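Local coordinates for protein lipase aflb (PDB 6IDY) that probably hydrolyses the ester bonds of lipids as a fungal lipase built on an alpha/beta-hydrolase scaffold that carries a bound calcium ion, at residues W241-W246 against K251-F256; Y211-I216 against P247-V252; G235-Q240 against R296-G301. All coordinates share one frame; numbering follows the deposited sequence.

Contact 1. Residues W241-W246 against K251-F256; sequences WALKYW and KVVDDF. With CA (calcium ion), chain D.
Leu243 holds CG opposite its carbonyl carbon (chi1 -68°), whereas Phe256 swings its ring opposite its own backbone N (chi1 171°), and these settings bring a leucine branch and an aromatic ring together between a helix and a strand. The methyl CD1 of Leu243 stands 3.8 Å from CD2 of Phe256, approaching the ring obliquely. Its other branch serves a second neighbour: CD2 of Leu243 lies 4.4 Å from CG2 of Val253, a looser touch. A forked leucine suits this place because its two methyls can reach two residues of the strand region at once; branched Val253 and flat Phe256 offer it apolar surface, all three residues being buried.

On the far side of the helix, Tyr245 lays CE2 3.3 Å above the Trp241 indole plane, over its centre. Lys244 NZ donates to Tyr245 OH at 3.0 Å and also to the backbone oxygens of Leu298 and Gly300.

Between Val253 and Phe256 the chain turns a corner, and Asp255 grips the calcium ion with both carboxylate oxygens, OD1 and OD2 each 2.5 Å from the metal. An aspartate is apt here, since its short side chain can bind the ion as a bidentate ligand. Two waters and the backbone oxygens of Ala377, His380 and Gly382 complete the shell; one of these waters also donates to Asp254 O at 2.7 Å, tying the corner to the site. Strand 227-232, helix 235-245 and strand 253-259 form a beta-alpha-beta crossover, the repeating unit of the alpha/beta-hydrolase fold.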
loop_
_atom_site.group_PDB
_atom_site.type_symbol
_atom_site.label_atom_id
_atom_site.label_comp_id
_atom_site.label_asym_id
_atom_site.label_seq_id
_atom_site.Cartn_x
_atom_site.Cartn_y
_atom_site.Cartn_z
ATOM N N TRP A 241 4.836 -11.530 -5.750
ATOM C CA TRP A 241 6.054 -12.316 -5.515
ATOM C C TRP A 241 5.729 -13.516 -4.607
ATOM O O TRP A 241 6.144 -14.628 -4.912
ATOM C CB TRP A 241 7.186 -11.439 -4.922
ATOM C CG TRP A 241 8.515 -12.135 -4.802
ATOM C CD1 TRP A 241 8.922 -12.963 -3.795
ATOM C CD2 TRP A 241 9.626 -12.032 -5.709
ATOM N NE1 TRP A 241 10.211 -13.390 -4.020
ATOM C CE2 TRP A 241 10.676 -12.820 -5.179
ATOM C CE3 TRP A 241 9.831 -11.366 -6.934
ATOM C CZ2 TRP A 241 11.909 -12.965 -5.833
ATOM C CZ3 TRP A 241 11.067 -11.477 -7.561
ATOM C CH2 TRP A 241 12.091 -12.259 -7.008
ATOM N N ALA A 242 4.949 -13.299 -3.526
ATOM C CA ALA A 242 4.527 -14.370 -2.605
ATOM C C ALA A 242 3.712 -15.439 -3.351
ATOM O O ALA A 242 3.979 -16.628 -3.196
ATOM C CB ALA A 242 3.708 -13.788 -1.452
ATOM N N LEU A 243 2.768 -15.007 -4.207
ATOM C CA LEU A 243 1.937 -15.918 -4.995
ATOM C C LEU A 243 2.774 -16.732 -5.993
ATOM O O LEU A 243 2.575 -17.940 -6.124
ATOM C CB LEU A 243 0.805 -15.156 -5.707
ATOM C CG LEU A 243 -0.289 -14.562 -4.813
ATOM C CD1 LEU A 243 -1.148 -13.578 -5.600
ATOM C CD2 LEU A 243 -1.160 -15.667 -4.166
ATOM N N LYS A 244 3.729 -16.080 -6.658
ATOM C CA LYS A 244 4.605 -16.733 -7.629
ATOM C C LYS A 244 5.513 -17.795 -6.980
ATOM O O LYS A 244 5.498 -18.955 -7.395
ATOM C CB LYS A 244 5.453 -15.680 -8.376
ATOM C CG LYS A 244 6.520 -16.285 -9.300
ATOM C CD LYS A 244 7.078 -15.264 -10.287
ATOM C CE LYS A 244 7.933 -15.940 -11.325
ATOM N NZ LYS A 244 8.819 -14.964 -12.005
ATOM N N TYR A 245 6.310 -17.386 -5.980
ATOM C CA TYR A 245 7.316 -18.249 -5.377
ATOM C C TYR A 245 6.824 -19.114 -4.214
ATOM O O TYR A 245 7.549 -20.016 -3.809
ATOM C CB TYR A 245 8.550 -17.429 -5.006
ATOM C CG TYR A 245 9.185 -16.832 -6.245
ATOM C CD1 TYR A 245 9.831 -17.640 -7.179
ATOM C CD2 TYR A 245 9.045 -15.481 -6.540
ATOM C CE1 TYR A 245 10.383 -17.104 -8.341
ATOM C CE2 TYR A 245 9.597 -14.932 -7.696
ATOM C CZ TYR A 245 10.262 -15.749 -8.596
ATOM O OH TYR A 245 10.803 -15.209 -9.736
ATOM N N TRP A 246 5.600 -18.902 -3.712
ATOM C CA TRP A 246 5.042 -19.805 -2.692
ATOM C C TRP A 246 3.726 -20.283 -3.302
ATOM O O TRP A 246 2.673 -19.760 -2.926
ATOM C CB TRP A 246 4.831 -19.111 -1.326
ATOM C CG TRP A 246 6.056 -19.009 -0.465
ATOM C CD1 TRP A 246 6.339 -19.746 0.650
ATOM C CD2 TRP A 246 7.123 -18.056 -0.598
ATOM N NE1 TRP A 246 7.532 -19.332 1.202
ATOM C CE2 TRP A 246 8.033 -18.293 0.457
ATOM C CE3 TRP A 246 7.410 -17.034 -1.521
ATOM C CZ2 TRP A 246 9.206 -17.546 0.616
ATOM C CZ3 TRP A 246 8.581 -16.304 -1.371
ATOM C CH2 TRP A 246 9.461 -16.558 -0.310
ATOM N N LYS A 251 -3.674 -21.407 -3.818
ATOM C CA LYS A 251 -4.849 -22.256 -3.564
ATOM C C LYS A 251 -5.779 -21.700 -2.493
ATOM O O LYS A 251 -6.946 -22.085 -2.451
ATOM C CB LYS A 251 -4.425 -23.686 -3.166
ATOM C CG LYS A 251 -3.671 -24.445 -4.255
ATOM C CD LYS A 251 -3.262 -25.839 -3.802
ATOM C CE LYS A 251 -2.616 -26.611 -4.926
ATOM N NZ LYS A 251 -2.311 -28.015 -4.537
ATOM N N VAL A 252 -5.272 -20.825 -1.612
ATOM C CA VAL A 252 -6.083 -20.315 -0.506
ATOM C C VAL A 252 -6.446 -18.818 -0.658
ATOM O O VAL A 252 -7.076 -18.260 0.243
ATOM C CB VAL A 252 -5.461 -20.640 0.885
ATOM C CG1 VAL A 252 -5.334 -22.149 1.091
ATOM C CG2 VAL A 252 -4.114 -19.954 1.083
ATOM N N VAL A 253 -6.075 -18.180 -1.782
ATOM C CA VAL A 253 -6.420 -16.770 -2.010
ATOM C C VAL A 253 -7.491 -16.686 -3.085
ATOM O O VAL A 253 -7.221 -17.016 -4.242
ATOM C CB VAL A 253 -5.196 -15.843 -2.289
ATOM C CG1 VAL A 253 -5.636 -14.413 -2.623
ATOM C CG2 VAL A 253 -4.245 -15.830 -1.102
ATOM N N ASP A 254 -8.711 -16.267 -2.697
ATOM C CA ASP A 254 -9.839 -16.138 -3.626
ATOM C C ASP A 254 -9.851 -14.807 -4.363
ATOM O O ASP A 254 -10.379 -14.732 -5.467
ATOM C CB ASP A 254 -11.179 -16.359 -2.905
ATOM C CG ASP A 254 -11.387 -17.767 -2.377
ATOM O OD1 ASP A 254 -10.734 -18.702 -2.895
ATOM O OD2 ASP A 254 -12.214 -17.938 -1.456
ATOM N N ASP A 255 -9.309 -13.753 -3.744
ATOM C CA ASP A 255 -9.271 -12.420 -4.338
ATOM C C ASP A 255 -8.037 -11.672 -3.921
ATOM O O ASP A 255 -7.667 -11.675 -2.746
ATOM C CB ASP A 255 -10.512 -11.595 -3.932
ATOM C CG ASP A 255 -11.794 -11.979 -4.652
ATOM O OD1 ASP A 255 -11.921 -11.655 -5.850
ATOM O OD2 ASP A 255 -12.673 -12.589 -4.010
ATOM N N PHE A 256 -7.414 -11.006 -4.889
ATOM C CA PHE A 256 -6.270 -10.139 -4.670
ATOM C C PHE A 256 -6.709 -8.770 -5.188
ATOM O O PHE A 256 -6.860 -8.590 -6.392
ATOM C CB PHE A 256 -5.002 -10.700 -5.375
ATOM C CG PHE A 256 -3.740 -9.849 -5.457
ATOM C CD1 PHE A 256 -3.561 -8.746 -4.623
ATOM C CD2 PHE A 256 -2.728 -10.165 -6.358
ATOM C CE1 PHE A 256 -2.405 -7.962 -4.711
ATOM C CE2 PHE A 256 -1.572 -9.382 -6.441
ATOM C CZ PHE A 256 -1.421 -8.283 -5.623
HETATM CA CA CA D . -14.112 -12.738 -5.996
HETATM O O HOH W 1 -12.926 -14.793 -6.369
HETATM O O HOH W 2 -15.138 -14.010 -4.304
#

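Contact 2. Residues Y211-I216 against P247-V252; sequences YVAYAI and PSTRKV. With SO4 (sulfate ion), chain E.
Ile216 and Val252 meet methyl to methyl, CG2 against CG2 at 3.6 Å, and the same Ile216 CG2 lies 3.8 Å from CB of Thr249, Ile216 and Thr249 crossing at about a right angle. This is the close-packed part of the contact. Thr249 fits it because its two branches differ: CG2 faces helix 205-223 and sits 3.6 Å from Ala213 O, while chi1 of 67° turns OG1 elsewhere, to the backbone oxygen of Trp246, so the buried hydroxyl has a partner. Small Ala213 lets the turn come close to the helix backbone.

Residues 247-251 have helical backbone angles in the connection between helix 235-245 and strand 253-259 of an alpha/beta-hydrolase fold, and here the segment lies against helix 205-223, which precedes strand 227-232.

Arg250 points away from that helix, to the side that faces solvent, where Lys251 is exposed and Arg250 itself partly so. Extended from CG to NE, it bonds through NE and NH2 to the oxygens of Leu243 and Lys244 near the end of helix 235-245, where a positive charge probably suits the helix dipole. Pro247 CB covers part of one guanidinium face. At the edge, in its plane, O1 of a sulfate takes a bond from NH1 (2.8 Å, N-H...O 151°); NH2 also donates to O4 at 3.1 Å. The sulfate, probably from the crystallisation liquor, is also bound by Arg337.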
loop_
_atom_site.group_PDB
_atom_site.type_symbol
_atom_site.label_atom_id
_atom_site.label_comp_id
_atom_site.label_asym_id
_atom_site.label_seq_id
_atom_site.Cartn_x
_atom_site.Cartn_y
_atom_site.Cartn_z
ATOM N N TYR A 211 6.700 -12.226 4.377
ATOM C CA TYR A 211 5.701 -11.857 5.370
ATOM C C TYR A 211 4.294 -12.026 4.815
ATOM O O TYR A 211 3.419 -12.453 5.552
ATOM C CB TYR A 211 5.944 -10.433 5.891
ATOM C CG TYR A 211 7.216 -10.322 6.702
ATOM C CD1 TYR A 211 7.213 -10.551 8.073
ATOM C CD2 TYR A 211 8.432 -10.026 6.091
ATOM C CE1 TYR A 211 8.386 -10.477 8.824
ATOM C CE2 TYR A 211 9.614 -9.956 6.828
ATOM C CZ TYR A 211 9.583 -10.171 8.196
ATOM O OH TYR A 211 10.731 -10.064 8.935
ATOM N N VAL A 212 4.093 -11.729 3.513
ATOM C CA VAL A 212 2.810 -11.891 2.824
ATOM C C VAL A 212 2.513 -13.387 2.653
ATOM O O VAL A 212 1.414 -13.819 2.995
ATOM C CB VAL A 212 2.719 -11.123 1.475
ATOM C CG1 VAL A 212 1.372 -11.366 0.792
ATOM C CG2 VAL A 212 2.947 -9.635 1.674
ATOM N N ALA A 213 3.490 -14.164 2.132
ATOM C CA ALA A 213 3.353 -15.617 1.927
ATOM C C ALA A 213 3.018 -16.309 3.242
ATOM O O ALA A 213 2.072 -17.099 3.283
ATOM C CB ALA A 213 4.635 -16.198 1.343
ATOM N N TYR A 214 3.745 -15.969 4.333
ATOM C CA TYR A 214 3.441 -16.566 5.628
ATOM C C TYR A 214 2.076 -16.132 6.144
ATOM O O TYR A 214 1.333 -16.991 6.613
ATOM C CB TYR A 214 4.548 -16.336 6.673
ATOM C CG TYR A 214 4.300 -17.109 7.950
ATOM C CD1 TYR A 214 4.666 -18.447 8.061
ATOM C CD2 TYR A 214 3.669 -16.512 9.038
ATOM C CE1 TYR A 214 4.423 -19.169 9.229
ATOM C CE2 TYR A 214 3.410 -17.225 10.205
ATOM C CZ TYR A 214 3.791 -18.553 10.299
ATOM O OH TYR A 214 3.533 -19.257 11.451
ATOM N N ALA A 215 1.739 -14.824 6.044
ATOM C CA ALA A 215 0.443 -14.292 6.499
ATOM C C ALA A 215 -0.708 -14.998 5.799
ATOM O O ALA A 215 -1.673 -15.379 6.455
ATOM C CB ALA A 215 0.362 -12.787 6.275
ATOM N N ILE A 216 -0.579 -15.235 4.479
ATOM C CA ILE A 216 -1.600 -15.952 3.715
ATOM C C ILE A 216 -1.841 -17.347 4.294
ATOM O O ILE A 216 -2.966 -17.655 4.692
ATOM C CB ILE A 216 -1.295 -15.980 2.193
ATOM C CG1 ILE A 216 -1.445 -14.566 1.562
ATOM C CG2 ILE A 216 -2.223 -16.977 1.498
ATOM C CD1 ILE A 216 -0.810 -14.426 0.124
ATOM N N PRO A 247 3.757 -21.205 -4.310
ATOM C CA PRO A 247 2.503 -21.618 -4.978
ATOM C C PRO A 247 1.386 -22.122 -4.067
ATOM O O PRO A 247 0.223 -22.049 -4.465
ATOM C CB PRO A 247 2.957 -22.702 -5.964
ATOM C CG PRO A 247 4.385 -22.430 -6.196
ATOM C CD PRO A 247 4.918 -21.901 -4.904
ATOM N N SER A 248 1.715 -22.617 -2.852
ATOM C CA SER A 248 0.694 -23.093 -1.909
ATOM C C SER A 248 -0.285 -21.968 -1.535
ATOM O O SER A 248 -1.460 -22.237 -1.293
ATOM C CB SER A 248 1.345 -23.667 -0.656
ATOM O OG SER A 248 2.093 -22.670 0.021
ATOM N N THR A 249 0.187 -20.705 -1.540
ATOM C CA THR A 249 -0.633 -19.528 -1.229
ATOM C C THR A 249 -1.734 -19.303 -2.264
ATOM O O THR A 249 -2.816 -18.840 -1.900
ATOM C CB THR A 249 0.223 -18.267 -1.063
ATOM O OG1 THR A 249 0.806 -17.917 -2.318
ATOM C CG2 THR A 249 1.285 -18.404 0.035
ATOM N N ARG A 250 -1.462 -19.632 -3.546
ATOM C CA ARG A 250 -2.412 -19.457 -4.655
ATOM C C ARG A 250 -3.735 -20.205 -4.432
ATOM O O ARG A 250 -4.786 -19.702 -4.834
ATOM C CB ARG A 250 -1.809 -19.902 -6.002
ATOM C CG ARG A 250 -0.442 -19.321 -6.352
ATOM C CD ARG A 250 0.032 -19.925 -7.663
ATOM N NE ARG A 250 1.461 -19.724 -7.904
ATOM C CZ ARG A 250 2.123 -20.228 -8.940
ATOM N NH1 ARG A 250 1.488 -20.954 -9.852
ATOM N NH2 ARG A 250 3.421 -19.992 -9.084
ATOM N N LYS A 251 -3.674 -21.407 -3.818
ATOM C CA LYS A 251 -4.849 -22.256 -3.564
ATOM C C LYS A 251 -5.779 -21.700 -2.493
ATOM O O LYS A 251 -6.946 -22.085 -2.451
ATOM C CB LYS A 251 -4.425 -23.686 -3.166
ATOM C CG LYS A 251 -3.671 -24.445 -4.255
ATOM C CD LYS A 251 -3.262 -25.839 -3.802
ATOM C CE LYS A 251 -2.616 -26.611 -4.926
ATOM N NZ LYS A 251 -2.311 -28.015 -4.537
ATOM N N VAL A 252 -5.272 -20.825 -1.612
ATOM C CA VAL A 252 -6.083 -20.315 -0.506
ATOM C C VAL A 252 -6.446 -18.818 -0.658
ATOM O O VAL A 252 -7.076 -18.260 0.243
ATOM C CB VAL A 252 -5.461 -20.640 0.885
ATOM C CG1 VAL A 252 -5.334 -22.149 1.091
ATOM C CG2 VAL A 252 -4.114 -19.954 1.083
HETATM S S SO4 E . 3.031 -21.330 -13.035
HETATM O O1 SO4 E . 2.023 -22.104 -12.308
HETATM O O2 SO4 E . 3.979 -22.256 -13.666
HETATM O O3 SO4 E . 2.378 -20.528 -14.051
HETATM O O4 SO4 E . 3.743 -20.463 -12.106
#

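Contact 3. Residues G235-Q240 against R296-G301; sequences GGLDTQ and RTLRGG
Leu237 and Leu298 press their CD2 methyls together at 3.5 Å, a close approach between two buried side chains that run obliquely past each other. The second branch of Leu298 goes to Gln240, with CD1 lying 4.0 Å from the Gln240 CG methylene, and there the side chains cross at about a right angle. Leu298 thus reaches over both residues, one turn apart on the neighbouring helix; its CG, opposite the backbone N (chi1 173°), carries the fork out toward them. Leucine suits the centre of such a helix-helix seam, and glutamine suits its place because its CG is apolar while its amide can meet polar partners.

That amide is the next shell. A bend at chi2 (73°) leads it off from the aliphatic part, and its NE2 donates to the backbone oxygens of Gly303 and Ser305, in the chain that follows helix 293-299. Helix 235-245 starts just after strand 227-232, and the junction of the two resembles the nucleophile elbow of alpha/beta hydrolases; glycines, without side chains, probably allow close packing where the helix begins.

Further out, the first turn of this helix is secured by Thr239. Its OG1 donates to Gly235 O at 2.8 Å, tilted 27° from the carbonyl plane, while Thr239 N reaches the same oxygen at 3.0 Å from the opposite face, so one carbonyl is gripped twice. Thr239 and Gln240 also rest on Phe256 of strand 253-259, which sets the helix against the sheet.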
loop_
_atom_site.group_PDB
_atom_site.type_symbol
_atom_site.label_atom_id
_atom_site.label_comp_id
_atom_site.label_asym_id
_atom_site.label_seq_id
_atom_site.Cartn_x
_atom_site.Cartn_y
_atom_site.Cartn_z
ATOM N N GLY A 235 2.761 -3.172 -1.849
ATOM C CA GLY A 235 2.001 -4.316 -1.342
ATOM C C GLY A 235 1.592 -5.291 -2.430
ATOM O O GLY A 235 1.565 -6.502 -2.197
ATOM N N GLY A 236 1.294 -4.749 -3.618
ATOM C CA GLY A 236 0.952 -5.514 -4.817
ATOM C C GLY A 236 2.123 -6.355 -5.285
ATOM O O GLY A 236 1.952 -7.532 -5.620
ATOM N N LEU A 237 3.338 -5.767 -5.259
ATOM C CA LEU A 237 4.567 -6.473 -5.630
ATOM C C LEU A 237 4.871 -7.579 -4.624
ATOM O O LEU A 237 5.226 -8.682 -5.030
ATOM C CB LEU A 237 5.770 -5.512 -5.741
ATOM C CG LEU A 237 5.808 -4.606 -6.967
ATOM C CD1 LEU A 237 6.902 -3.559 -6.822
ATOM C CD2 LEU A 237 6.046 -5.412 -8.237
ATOM N N ASP A 238 4.703 -7.289 -3.318
ATOM C CA ASP A 238 4.947 -8.256 -2.243
ATOM C C ASP A 238 4.019 -9.462 -2.374
ATOM O O ASP A 238 4.460 -10.593 -2.169
ATOM C CB ASP A 238 4.744 -7.604 -0.862
ATOM C CG ASP A 238 5.608 -6.389 -0.578
ATOM O OD1 ASP A 238 6.630 -6.207 -1.271
ATOM O OD2 ASP A 238 5.271 -5.633 0.348
ATOM N N THR A 239 2.737 -9.214 -2.726
ATOM C CA THR A 239 1.731 -10.258 -2.885
ATOM C C THR A 239 1.994 -11.094 -4.125
ATOM O O THR A 239 1.961 -12.317 -4.036
ATOM C CB THR A 239 0.314 -9.673 -2.836
ATOM O OG1 THR A 239 0.198 -8.841 -1.684
ATOM C CG2 THR A 239 -0.780 -10.766 -2.820
ATOM N N GLN A 240 2.247 -10.438 -5.274
ATOM C CA GLN A 240 2.537 -11.114 -6.541
ATOM C C GLN A 240 3.768 -12.017 -6.422
ATOM O O GLN A 240 3.737 -13.142 -6.924
ATOM C CB GLN A 240 2.701 -10.091 -7.684
ATOM C CG GLN A 240 2.749 -10.719 -9.082
ATOM C CD GLN A 240 1.432 -11.252 -9.612
ATOM O OE1 GLN A 240 0.408 -11.342 -8.907
ATOM N NE2 GLN A 240 1.441 -11.632 -10.888
ATOM N N ARG A 296 12.036 -7.515 -13.572
ATOM C CA ARG A 296 12.259 -8.461 -14.671
ATOM C C ARG A 296 12.148 -9.914 -14.175
ATOM O O ARG A 296 11.544 -10.745 -14.861
ATOM C CB ARG A 296 13.632 -8.205 -15.303
ATOM C CG ARG A 296 13.948 -9.025 -16.555
ATOM C CD ARG A 296 14.852 -8.284 -17.538
ATOM N NE ARG A 296 16.042 -7.706 -16.903
ATOM C CZ ARG A 296 16.198 -6.411 -16.631
ATOM N NH1 ARG A 296 15.241 -5.542 -16.931
ATOM N NH2 ARG A 296 17.307 -5.980 -16.048
ATOM N N THR A 297 12.717 -10.210 -12.981
ATOM C CA THR A 297 12.658 -11.552 -12.379
ATOM C C THR A 297 11.214 -11.890 -12.028
ATOM O O THR A 297 10.766 -12.987 -12.329
ATOM C CB THR A 297 13.584 -11.661 -11.154
ATOM O OG1 THR A 297 14.920 -11.381 -11.567
ATOM C CG2 THR A 297 13.536 -13.043 -10.499
ATOM N N LEU A 298 10.491 -10.948 -11.397
ATOM C CA LEU A 298 9.100 -11.164 -11.012
ATOM C C LEU A 298 8.218 -11.427 -12.219
ATOM O O LEU A 298 7.451 -12.387 -12.205
ATOM C CB LEU A 298 8.550 -9.969 -10.203
ATOM C CG LEU A 298 7.035 -10.015 -9.875
ATOM C CD1 LEU A 298 6.667 -11.245 -9.035
ATOM C CD2 LEU A 298 6.586 -8.743 -9.204
ATOM N N ARG A 299 8.345 -10.589 -13.258
ATOM C CA ARG A 299 7.525 -10.644 -14.463
ATOM C C ARG A 299 7.814 -11.825 -15.369
ATOM O O ARG A 299 6.961 -12.170 -16.184
ATOM C CB ARG A 299 7.609 -9.323 -15.234
ATOM C CG ARG A 299 7.017 -8.167 -14.426
ATOM C CD ARG A 299 7.086 -6.866 -15.183
ATOM N NE ARG A 299 6.142 -6.821 -16.301
ATOM C CZ ARG A 299 4.878 -6.438 -16.197
ATOM N NH1 ARG A 299 4.375 -6.094 -15.015
ATOM N NH2 ARG A 299 4.103 -6.396 -17.269
ATOM N N GLY A 300 8.979 -12.450 -15.220
ATOM C CA GLY A 300 9.330 -13.640 -15.997
ATOM C C GLY A 300 8.451 -14.824 -15.625
ATOM O O GLY A 300 7.826 -14.812 -14.561
ATOM N N GLY A 301 8.355 -15.808 -16.525
ATOM C CA GLY A 301 7.556 -17.018 -16.329
ATOM C C GLY A 301 6.099 -16.792 -15.954
ATOM O O GLY A 301 5.556 -17.513 -15.115
#

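Overall arrangement
All three contacts surround helix 235-245 and its connection to strand 253-259. Contacts 1 and 2 lie with centres about 5 Å apart and share Lys251 and Val252; Val253 CG2 of the first packs on Ile216 CG2 of the second at 3.5 Å. Contact 3 is centred about 11 Å from contact 1 and 14 Å from contact 2. Lys244 joins it to contact 1, its NZ 2.7 Å from Gly300 O and 2.9 Å from Leu298 O, while Val212 CG2 meets Asp238 CB at 3.7 Å between contacts 2 and 3. Asp255 of contact 1 binds calcium but stands apart from the Leu243 packing; the Val252 side chain is about 14 Å from the ion.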